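Local coordinates for protein acyl-CoA dehydrogenase FadE3 (Mycobacterium smegmatis, PDB 4IV6) that binds dihydroflavine-adenine dinucleotide as a four-chain flavoprotein of the acyl-CoA dehydrogenase family, at residues 155-160 / 201-206; 195-200 / 210-215; 121-126 / 162-167. All coordinates share one frame; numbering follows the deposited sequence.

Contact 1. Residues 155-160 / 201-206; sequences KTWISN and LPKLGY. With FDA (dihydroflavine-adenine dinucleotide), chain D.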
# COMPACT_ATOMS: atom_id res chain seq x y z
N LYS B 155 -8.39 2.59 -36.07
CA LYS B 155 -7.71 2.04 -34.88
C LYS B 155 -6.82 3.15 -34.33
O LYS B 155 -6.50 4.09 -35.04
CB LYS B 155 -6.86 0.83 -35.25
CG LYS B 155 -7.60 -0.37 -35.82
CD LYS B 155 -8.62 -0.96 -34.86
CE LYS B 155 -9.15 -2.30 -35.33
NZ LYS B 155 -10.24 -2.77 -34.45
N THR B 156 -6.44 3.05 -33.08
CA THR B 156 -5.47 3.98 -32.56
C THR B 156 -4.58 3.34 -31.51
O THR B 156 -4.84 2.21 -31.07
CB THR B 156 -6.13 5.24 -32.01
OG1 THR B 156 -5.15 6.28 -31.90
CG2 THR B 156 -6.79 4.98 -30.65
N TRP B 157 -3.52 4.06 -31.17
CA TRP B 157 -2.43 3.57 -30.32
C TRP B 157 -1.75 2.35 -30.89
O TRP B 157 -1.28 1.49 -30.14
CB TRP B 157 -2.92 3.26 -28.88
CG TRP B 157 -3.25 4.44 -28.07
CD1 TRP B 157 -4.46 4.75 -27.51
CD2 TRP B 157 -2.35 5.49 -27.68
NE1 TRP B 157 -4.38 5.93 -26.82
CE2 TRP B 157 -3.09 6.40 -26.90
CE3 TRP B 157 -1.00 5.75 -27.93
CZ2 TRP B 157 -2.52 7.57 -26.39
CZ3 TRP B 157 -0.42 6.91 -27.41
CH2 TRP B 157 -1.18 7.80 -26.65
N ILE B 158 -1.64 2.25 -32.21
CA ILE B 158 -1.05 1.05 -32.79
C ILE B 158 0.46 1.21 -32.88
O ILE B 158 0.97 2.02 -33.66
CB ILE B 158 -1.69 0.69 -34.14
CG1 ILE B 158 -3.22 0.54 -34.00
CG2 ILE B 158 -1.04 -0.58 -34.72
CD1 ILE B 158 -3.66 -0.31 -32.80
N SER B 159 1.17 0.44 -32.06
CA SER B 159 2.62 0.54 -31.98
C SER B 159 3.29 -0.01 -33.24
O SER B 159 2.84 -0.99 -33.84
CB SER B 159 3.14 -0.20 -30.76
OG SER B 159 2.64 0.42 -29.57
N ASN B 160 4.38 0.63 -33.62
CA ASN B 160 5.17 0.26 -34.78
C ASN B 160 4.36 0.20 -36.08
O ASN B 160 4.75 -0.49 -37.02
CB ASN B 160 5.84 -1.08 -34.54
CG ASN B 160 6.54 -1.17 -33.21
OD1 ASN B 160 7.63 -0.63 -33.03
ND2 ASN B 160 5.97 -1.92 -32.31
N LEU B 201 1.48 9.49 -32.17
CA LEU B 201 0.81 10.08 -31.03
C LEU B 201 1.85 10.47 -29.97
O LEU B 201 2.67 9.67 -29.60
CB LEU B 201 -0.23 9.09 -30.51
CG LEU B 201 -1.26 8.66 -31.58
CD1 LEU B 201 -2.13 7.53 -31.07
CD2 LEU B 201 -2.13 9.81 -32.05
N PRO B 202 1.84 11.72 -29.48
CA PRO B 202 2.85 12.07 -28.49
C PRO B 202 2.58 11.46 -27.10
O PRO B 202 1.43 11.45 -26.62
CB PRO B 202 2.82 13.60 -28.47
CG PRO B 202 1.47 13.95 -28.94
CD PRO B 202 1.11 12.90 -29.97
N LYS B 203 3.65 10.94 -26.51
CA LYS B 203 3.57 10.00 -25.37
C LYS B 203 4.48 10.44 -24.21
O LYS B 203 5.51 11.06 -24.42
CB LYS B 203 4.11 8.62 -25.79
CG LYS B 203 3.39 7.92 -26.86
CD LYS B 203 3.95 6.54 -27.12
CE LYS B 203 5.09 6.58 -28.14
NZ LYS B 203 5.36 5.18 -28.55
N LEU B 204 4.13 10.02 -23.00
CA LEU B 204 4.92 10.28 -21.79
C LEU B 204 6.28 9.56 -21.82
O LEU B 204 7.29 10.11 -21.39
CB LEU B 204 4.13 9.81 -20.57
CG LEU B 204 4.85 9.75 -19.24
CD1 LEU B 204 5.33 11.12 -18.82
CD2 LEU B 204 3.90 9.17 -18.21
N GLY B 205 6.26 8.32 -22.29
CA GLY B 205 7.46 7.47 -22.42
C GLY B 205 7.29 6.55 -23.63
O GLY B 205 6.54 6.89 -24.56
N TYR B 206 8.01 5.44 -23.65
CA TYR B 206 7.96 4.52 -24.78
C TYR B 206 8.39 5.29 -26.03
O TYR B 206 7.82 5.11 -27.08
CB TYR B 206 6.53 3.98 -24.96
CG TYR B 206 6.36 2.71 -25.80
CD1 TYR B 206 7.44 2.08 -26.43
CD2 TYR B 206 5.12 2.15 -25.96
CE1 TYR B 206 7.25 0.94 -27.22
CE2 TYR B 206 4.91 1.02 -26.72
CZ TYR B 206 5.97 0.40 -27.33
OH TYR B 206 5.74 -0.74 -28.07
PA FDA D . -10.75 2.29 -21.73
O1A FDA D . -11.21 0.91 -22.16
O2A FDA D . -11.44 3.52 -22.25
O5B FDA D . -10.76 2.32 -20.12
C5B FDA D . -10.57 3.53 -19.36
C4B FDA D . -10.54 3.18 -17.86
O4B FDA D . -11.71 2.42 -17.48
C3B FDA D . -9.38 2.28 -17.50
O3B FDA D . -9.01 2.51 -16.13
C2B FDA D . -9.96 0.90 -17.70
O2B FDA D . -9.29 -0.14 -17.00
C1B FDA D . -11.34 1.11 -17.11
N9A FDA D . -12.34 0.12 -17.59
C8A FDA D . -12.87 0.08 -18.83
N7A FDA D . -13.79 -0.91 -18.91
C5A FDA D . -13.83 -1.51 -17.70
C6A FDA D . -14.56 -2.60 -17.09
N6A FDA D . -15.45 -3.28 -17.82
N1A FDA D . -14.34 -2.94 -15.80
C2A FDA D . -13.47 -2.24 -15.06
N3A FDA D . -12.74 -1.21 -15.55
C4A FDA D . -12.90 -0.81 -16.82
N1 FDA D . -3.38 -1.34 -28.77
C2 FDA D . -3.24 -2.09 -29.86
O2 FDA D . -4.24 -2.63 -30.36
N3 FDA D . -2.04 -2.28 -30.45
C4 FDA D . -0.90 -1.73 -30.02
O4 FDA D . 0.19 -1.92 -30.62
C4X FDA D . -0.97 -0.91 -28.79
N5 FDA D . 0.10 -0.28 -28.27
C5X FDA D . -0.09 0.78 -27.44
C6 FDA D . 0.93 1.71 -27.20
C7 FDA D . 0.75 2.78 -26.32
C7M FDA D . 1.84 3.80 -26.11
C8 FDA D . -0.47 2.91 -25.63
C8M FDA D . -0.76 4.03 -24.65
C9 FDA D . -1.48 1.99 -25.87
C9A FDA D . -1.31 0.94 -26.78
N10 FDA D . -2.38 0.05 -27.01
C10 FDA D . -2.31 -0.72 -28.20
C1' FDA D . -3.71 0.48 -26.59
C2' FDA D . -3.99 -0.15 -25.25
O2' FDA D . -4.12 -1.57 -25.36
C3' FDA D . -5.26 0.47 -24.67
O3' FDA D . -4.93 1.77 -24.19
C4' FDA D . -5.87 -0.33 -23.55
O4' FDA D . -6.60 -1.39 -24.18
C5' FDA D . -6.88 0.51 -22.73
O5' FDA D . -7.78 1.12 -23.63
P FDA D . -8.48 2.52 -23.42
O1P FDA D . -9.49 2.58 -24.54
O2P FDA D . -7.44 3.59 -23.32
O3P FDA D . -9.17 2.35 -21.97
O HOH W 1 3.36 -2.00 -27.69
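The W157 indole is sandwiched between L201 and the flavin. On one face the methyl CD1 of L201 makes a CH-pi contact, 4.0 Å from the centroid of the six-membered ring of W157 and 20° off its normal. The opposite face carries C8M of dihydroflavine-adenine dinucleotide, set toward the rim, while the edge meets K203 CG and P202 O. Tryptophan suits the place because its two broad apolar faces serve protein and cofactor at once; a Y344 ring of the second subunit adds an edge-to-face contact. CD1 of L201 also lies 3.4 Å from T156 OG1, so the same methyl touches both the T156 hydroxyl and the indole. The corner in strand 148-159 is a G1 beta bulge: W157 and I158 both face C212, and W157 takes a positive phi of 59°. This belongs to the beta-rich middle domain of acyl-CoA dehydrogenases, where the strand turns a corner beside the flavin. Beyond the bulge S159 grips the flavin twice. Its backbone N donates to FDA O4 at 2.9 Å, and its OG accepts from FDA N5 at 2.9 Å along a bent path. With chi1 at -63°, OG stands beside its own backbone N, which brings both groups to one edge of the flavin. Water 1 lies in the plane of the Y206 ring, at its edge, and joins Y206 OH (2.7 Å) to S159 OG (3.1 Å). K203 runs past the indole in the opposite direction; its aliphatic CD touches FDA C7M, and its ammonium NZ is held by the carbonyls of Y206 and V209.

Contact 2. Residues 195-200 / 210-215; sequences FDVSRD and ESCELN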
# COMPACT_ATOMS: atom_id res chain seq x y z
N PHE B 195 -5.45 2.51 -46.68
CA PHE B 195 -4.97 2.24 -45.32
C PHE B 195 -3.99 3.36 -44.98
O PHE B 195 -2.85 3.36 -45.45
CB PHE B 195 -4.29 0.85 -45.29
CG PHE B 195 -3.68 0.45 -43.97
CD1 PHE B 195 -3.64 1.29 -42.87
CD2 PHE B 195 -3.07 -0.78 -43.88
CE1 PHE B 195 -3.04 0.89 -41.69
CE2 PHE B 195 -2.47 -1.19 -42.71
CZ PHE B 195 -2.46 -0.35 -41.61
N ASP B 196 -4.44 4.31 -44.16
CA ASP B 196 -3.63 5.47 -43.81
C ASP B 196 -3.08 5.31 -42.40
O ASP B 196 -3.81 4.96 -41.46
CB ASP B 196 -4.50 6.72 -43.89
CG ASP B 196 -3.73 8.01 -43.63
OD1 ASP B 196 -2.78 8.33 -44.32
OD2 ASP B 196 -4.09 8.72 -42.70
N VAL B 197 -1.77 5.53 -42.27
CA VAL B 197 -1.10 5.58 -40.97
C VAL B 197 -0.94 7.05 -40.68
O VAL B 197 -0.12 7.76 -41.29
CB VAL B 197 0.23 4.83 -40.97
CG1 VAL B 197 0.85 4.87 -39.58
CG2 VAL B 197 -0.01 3.39 -41.36
N SER B 198 -1.78 7.52 -39.77
CA SER B 198 -2.29 8.88 -39.87
C SER B 198 -1.46 9.86 -39.09
O SER B 198 -1.27 11.00 -39.57
CB SER B 198 -3.78 8.99 -39.46
OG SER B 198 -4.62 8.04 -40.14
N ARG B 199 -0.97 9.48 -37.92
CA ARG B 199 -0.02 10.36 -37.18
C ARG B 199 0.63 9.64 -35.98
O ARG B 199 0.04 8.67 -35.50
CB ARG B 199 -0.72 11.62 -36.66
CG ARG B 199 -1.65 11.37 -35.48
CD ARG B 199 -2.57 12.53 -35.23
NE ARG B 199 -3.65 12.17 -34.32
CZ ARG B 199 -4.69 11.42 -34.66
NH1 ARG B 199 -4.83 10.94 -35.90
NH2 ARG B 199 -5.62 11.14 -33.75
N ASP B 200 1.82 10.06 -35.59
CA ASP B 200 2.51 9.56 -34.38
C ASP B 200 1.94 10.25 -33.15
O ASP B 200 1.94 11.46 -33.10
CB ASP B 200 3.99 9.87 -34.42
CG ASP B 200 4.72 9.07 -35.49
OD1 ASP B 200 4.05 8.27 -36.20
OD2 ASP B 200 5.95 9.24 -35.62
N GLU B 210 7.08 4.52 -32.65
CA GLU B 210 5.86 5.25 -32.98
C GLU B 210 4.63 4.45 -32.55
O GLU B 210 4.65 3.24 -32.62
CB GLU B 210 5.82 5.62 -34.46
CG GLU B 210 5.42 4.52 -35.46
CD GLU B 210 6.50 3.48 -35.76
OE1 GLU B 210 7.58 3.48 -35.11
OE2 GLU B 210 6.27 2.64 -36.66
N SER B 211 3.60 5.14 -32.06
CA SER B 211 2.25 4.61 -31.93
C SER B 211 1.32 5.51 -32.68
O SER B 211 1.41 6.74 -32.54
CB SER B 211 1.84 4.52 -30.46
OG SER B 211 2.66 3.53 -29.83
N CYS B 212 0.45 4.92 -33.49
CA CYS B 212 -0.30 5.66 -34.49
C CYS B 212 -1.80 5.44 -34.53
O CYS B 212 -2.31 4.37 -34.15
CB CYS B 212 0.25 5.29 -35.87
SG CYS B 212 2.03 5.55 -36.06
N GLU B 213 -2.49 6.46 -35.03
CA GLU B 213 -3.85 6.31 -35.50
C GLU B 213 -3.86 5.78 -36.93
O GLU B 213 -3.10 6.25 -37.77
CB GLU B 213 -4.62 7.61 -35.43
CG GLU B 213 -6.11 7.42 -35.68
CD GLU B 213 -6.87 8.74 -35.61
OE1 GLU B 213 -7.40 9.24 -36.63
OE2 GLU B 213 -6.87 9.32 -34.51
N LEU B 214 -4.71 4.79 -37.16
CA LEU B 214 -4.95 4.19 -38.45
C LEU B 214 -6.37 4.49 -38.94
O LEU B 214 -7.34 4.31 -38.19
CB LEU B 214 -4.84 2.68 -38.39
CG LEU B 214 -3.67 2.04 -37.65
CD1 LEU B 214 -3.75 0.53 -37.85
CD2 LEU B 214 -2.33 2.59 -38.11
N ASN B 215 -6.50 4.84 -40.21
CA ASN B 215 -7.79 5.10 -40.82
C ASN B 215 -7.93 4.31 -42.10
O ASN B 215 -7.07 4.41 -42.96
CB ASN B 215 -7.94 6.60 -41.07
CG ASN B 215 -8.29 7.32 -39.80
OD1 ASN B 215 -9.44 7.27 -39.36
ND2 ASN B 215 -7.33 7.99 -39.20
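N215 turns its side-chain amide across the strand pair so that ND2 serves two acceptors. One hydrogen goes to S198 OG at 2.9 Å, almost straight at 174°, and the other to E213 OE1, also at 2.9 Å, through the anti lone pair of that oxygen. Both acceptors lie close to the N215 amide plane, so the amide cannot turn without losing bonds. E213 reaches out extended to meet it, its CG anti to the backbone N (chi1 -170°). S198 OG passes the chain on, donating to D196 OD2 from above the carboxylate plane at 2.7 Å. Strands 195-200 and 211-216 form a beta hairpin in the antiparallel sheet of the middle domain. D196 and N215 are a hydrogen-bonded pair, whereas S198 and R199 both lie against E213, consistent with a beta bulge: S198 N donates to E213 O at 2.7 Å, and the return bond from E213 N to R199 O is weak. R199 NH2 and E213 OE2 are modelled as a salt bridge, but too close together to be trusted in detail; the pairing of opposite charges suits this outer face of the sheet. The other face is apolar at its centre. V197 and L214 lie side by side, pointing the same way, with V197 CG1 3.8 Å from C212 SG. L214 CD1 reaches F195 CE1 at 3.9 Å, a branched aliphatic against an aromatic ring. At the loop end of the hairpin D200 and E210 cross with their charges apart, D200 paired with R162 and E210 with R163.

Contact 3. Residues 121-126 / 162-167; sequences RATMAL and RRSDLV. With FDA (dihydroflavine-adenine dinucleotide), chain D.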
# COMPACT_ATOMS: atom_id res chain seq x y z
N ARG B 121 8.21 -6.57 -40.78
CA ARG B 121 7.73 -6.46 -39.42
C ARG B 121 6.20 -6.40 -39.35
O ARG B 121 5.54 -5.87 -40.26
CB ARG B 121 8.31 -5.22 -38.79
CG ARG B 121 9.77 -5.43 -38.39
CD ARG B 121 10.40 -4.14 -37.94
NE ARG B 121 9.82 -3.68 -36.70
CZ ARG B 121 10.07 -2.48 -36.19
NH1 ARG B 121 10.92 -1.65 -36.80
NH2 ARG B 121 9.50 -2.13 -35.05
N ALA B 122 5.65 -6.96 -38.28
CA ALA B 122 4.22 -7.00 -38.07
C ALA B 122 3.85 -6.42 -36.73
O ALA B 122 4.64 -6.43 -35.77
CB ALA B 122 3.69 -8.43 -38.19
N THR B 123 2.61 -5.93 -36.65
CA THR B 123 2.08 -5.45 -35.39
C THR B 123 0.60 -5.83 -35.26
O THR B 123 -0.02 -6.26 -36.24
CB THR B 123 2.28 -3.95 -35.25
OG1 THR B 123 1.92 -3.52 -33.93
CG2 THR B 123 1.41 -3.20 -36.29
N MET B 124 0.06 -5.68 -34.05
CA MET B 124 -1.35 -6.00 -33.76
C MET B 124 -2.19 -4.75 -33.72
O MET B 124 -1.87 -3.86 -32.96
CB MET B 124 -1.52 -6.61 -32.37
CG MET B 124 -0.87 -7.95 -32.12
SD MET B 124 -1.59 -9.27 -33.10
CE MET B 124 -3.31 -9.12 -32.68
N ALA B 125 -3.30 -4.72 -34.44
CA ALA B 125 -4.23 -3.61 -34.40
C ALA B 125 -5.62 -4.00 -33.88
O ALA B 125 -6.49 -4.46 -34.64
CB ALA B 125 -4.34 -2.94 -35.76
N LEU B 126 -5.83 -3.78 -32.59
CA LEU B 126 -7.10 -4.07 -31.92
C LEU B 126 -7.79 -2.79 -31.48
O LEU B 126 -8.96 -2.60 -31.77
CB LEU B 126 -6.90 -4.93 -30.68
CG LEU B 126 -6.15 -6.25 -30.72
CD1 LEU B 126 -6.42 -7.10 -29.49
CD2 LEU B 126 -6.49 -7.04 -31.93
N ARG B 162 4.00 2.32 -38.53
CA ARG B 162 4.66 2.90 -39.71
C ARG B 162 5.74 1.94 -40.23
O ARG B 162 5.84 1.68 -41.43
CB ARG B 162 5.27 4.26 -39.34
CG ARG B 162 5.64 5.15 -40.52
CD ARG B 162 6.05 6.58 -40.13
NE ARG B 162 5.07 7.28 -39.24
CZ ARG B 162 3.90 7.79 -39.63
NH1 ARG B 162 3.47 7.69 -40.89
NH2 ARG B 162 3.14 8.40 -38.74
N ARG B 163 6.53 1.40 -39.32
CA ARG B 163 7.64 0.51 -39.67
C ARG B 163 7.16 -0.92 -40.00
O ARG B 163 7.90 -1.68 -40.59
CB ARG B 163 8.65 0.42 -38.52
CG ARG B 163 9.34 1.70 -38.02
CD ARG B 163 9.58 2.69 -39.10
NE ARG B 163 10.44 3.86 -38.83
CZ ARG B 163 10.20 4.92 -38.04
NH1 ARG B 163 9.17 5.01 -37.16
NH2 ARG B 163 11.10 5.91 -38.09
N SER B 164 5.93 -1.29 -39.59
CA SER B 164 5.39 -2.62 -39.83
C SER B 164 4.56 -2.66 -41.11
O SER B 164 3.56 -1.94 -41.23
CB SER B 164 4.51 -3.09 -38.68
OG SER B 164 5.25 -3.18 -37.48
N ASP B 165 4.94 -3.50 -42.06
CA ASP B 165 4.15 -3.59 -43.27
C ASP B 165 3.16 -4.76 -43.33
O ASP B 165 2.53 -4.97 -44.36
CB ASP B 165 5.07 -3.55 -44.47
CG ASP B 165 5.61 -2.14 -44.72
OD1 ASP B 165 5.13 -1.16 -44.08
OD2 ASP B 165 6.51 -2.00 -45.56
N LEU B 166 3.00 -5.48 -42.22
CA LEU B 166 1.86 -6.39 -42.04
C LEU B 166 1.19 -6.07 -40.73
O LEU B 166 1.84 -5.97 -39.70
CB LEU B 166 2.29 -7.85 -42.05
CG LEU B 166 1.19 -8.90 -41.89
CD1 LEU B 166 0.28 -8.92 -43.11
CD2 LEU B 166 1.82 -10.25 -41.67
N VAL B 167 -0.12 -5.90 -40.76
CA VAL B 167 -0.88 -5.55 -39.56
C VAL B 167 -1.97 -6.61 -39.36
O VAL B 167 -2.73 -6.90 -40.29
CB VAL B 167 -1.46 -4.12 -39.70
CG1 VAL B 167 -2.36 -3.78 -38.51
CG2 VAL B 167 -0.34 -3.09 -39.82
PA FDA D . -10.75 2.29 -21.73
O1A FDA D . -11.21 0.91 -22.16
O2A FDA D . -11.44 3.52 -22.25
O5B FDA D . -10.76 2.32 -20.12
C5B FDA D . -10.57 3.53 -19.36
C4B FDA D . -10.54 3.18 -17.86
O4B FDA D . -11.71 2.42 -17.48
C3B FDA D . -9.38 2.28 -17.50
O3B FDA D . -9.01 2.51 -16.13
C2B FDA D . -9.96 0.90 -17.70
O2B FDA D . -9.29 -0.14 -17.00
C1B FDA D . -11.34 1.11 -17.11
N9A FDA D . -12.34 0.12 -17.59
C8A FDA D . -12.87 0.08 -18.83
N7A FDA D . -13.79 -0.91 -18.91
C5A FDA D . -13.83 -1.51 -17.70
C6A FDA D . -14.56 -2.60 -17.09
N6A FDA D . -15.45 -3.28 -17.82
N1A FDA D . -14.34 -2.94 -15.80
C2A FDA D . -13.47 -2.24 -15.06
N3A FDA D . -12.74 -1.21 -15.55
C4A FDA D . -12.90 -0.81 -16.82
N1 FDA D . -3.38 -1.34 -28.77
C2 FDA D . -3.24 -2.09 -29.86
O2 FDA D . -4.24 -2.63 -30.36
N3 FDA D . -2.04 -2.28 -30.45
C4 FDA D . -0.90 -1.73 -30.02
O4 FDA D . 0.19 -1.92 -30.62
C4X FDA D . -0.97 -0.91 -28.79
N5 FDA D . 0.10 -0.28 -28.27
C5X FDA D . -0.09 0.78 -27.44
C6 FDA D . 0.93 1.71 -27.20
C7 FDA D . 0.75 2.78 -26.32
C7M FDA D . 1.84 3.80 -26.11
C8 FDA D . -0.47 2.91 -25.63
C8M FDA D . -0.76 4.03 -24.65
C9 FDA D . -1.48 1.99 -25.87
C9A FDA D . -1.31 0.94 -26.78
N10 FDA D . -2.38 0.05 -27.01
C10 FDA D . -2.31 -0.72 -28.20
C1' FDA D . -3.71 0.48 -26.59
C2' FDA D . -3.99 -0.15 -25.25
O2' FDA D . -4.12 -1.57 -25.36
C3' FDA D . -5.26 0.47 -24.67
O3' FDA D . -4.93 1.77 -24.19
C4' FDA D . -5.87 -0.33 -23.55
O4' FDA D . -6.60 -1.39 -24.18
C5' FDA D . -6.88 0.51 -22.73
O5' FDA D . -7.78 1.12 -23.63
P FDA D . -8.48 2.52 -23.42
O1P FDA D . -9.49 2.58 -24.54
O2P FDA D . -7.44 3.59 -23.32
O3P FDA D . -9.17 2.35 -21.97
O HOH W 2 7.11 -4.27 -35.51
O HOH W 3 7.80 -4.02 -42.27
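R121 opens the parallel pairing of strand 122-125 with strand 166-172, part of a three-stranded mixed sheet in the acyl-CoA dehydrogenase middle domain. Its guanidinium lies with one face against R163 CB, NH1 of R121 being 3.5 Å from that carbon. R163 covers the group with this methylene alone, while its own guanidinium leads away to a salt bridge with E210; R121 NH2 bonds to A88 O. Water 2 accepts from R121 NE and donates to S164 OG, whose strongest partner is N160 O. The carbonyl O of R121 makes the first backbone bond of the pair, accepting from L166 N at 3.2 Å. A122 and L166 share one face of the sheet, where A122 CB packs on L166 CB at 4.1 Å. T123 N then donates to L166 O at 3.1 Å. On the opposite face the T123 and V167 side chains run alongside, CG2 to CG2 at 3.9 Å; T123 OG1, anti to the backbone N (chi1 -172°), hydrogen-bonds to S159 O. The first bond of the M124 side chain points away from residues 162-167, and the side chain packs on helix 83-102 and on A168, while its carbonyl O accepts from FDA N3 at 3.0 Å and 174°. A125 needs its smallness, for its CB presses tightly on V167 CG1 at 3.5 Å. Finally, L126 N donates to FDA O2 at 3.0 Å.

Overall arrangement
All three contacts lie in the acyl-CoA dehydrogenase middle domain. Along the chain, contact 3 closes before contact 2 opens, while contact 1 alternates with each of them. Contacts 1 and 2 have centres about 9 Å apart and share the antiparallel sheet, in which strands 148-159 and 211-216 are neighbours; residues 201-206 belong to the loop of the hairpin of contact 2. Contact 3, in the mixed sheet, is about 13 Å from contact 1 and 11 Å from contact 2, centre to centre. S159 bonds to T123, and D200 makes a salt bridge with R162 in the loop before strand 166-172. Separately, contact 1 binds the flavin at O4 and N5, and contact 3 at N3 and O2.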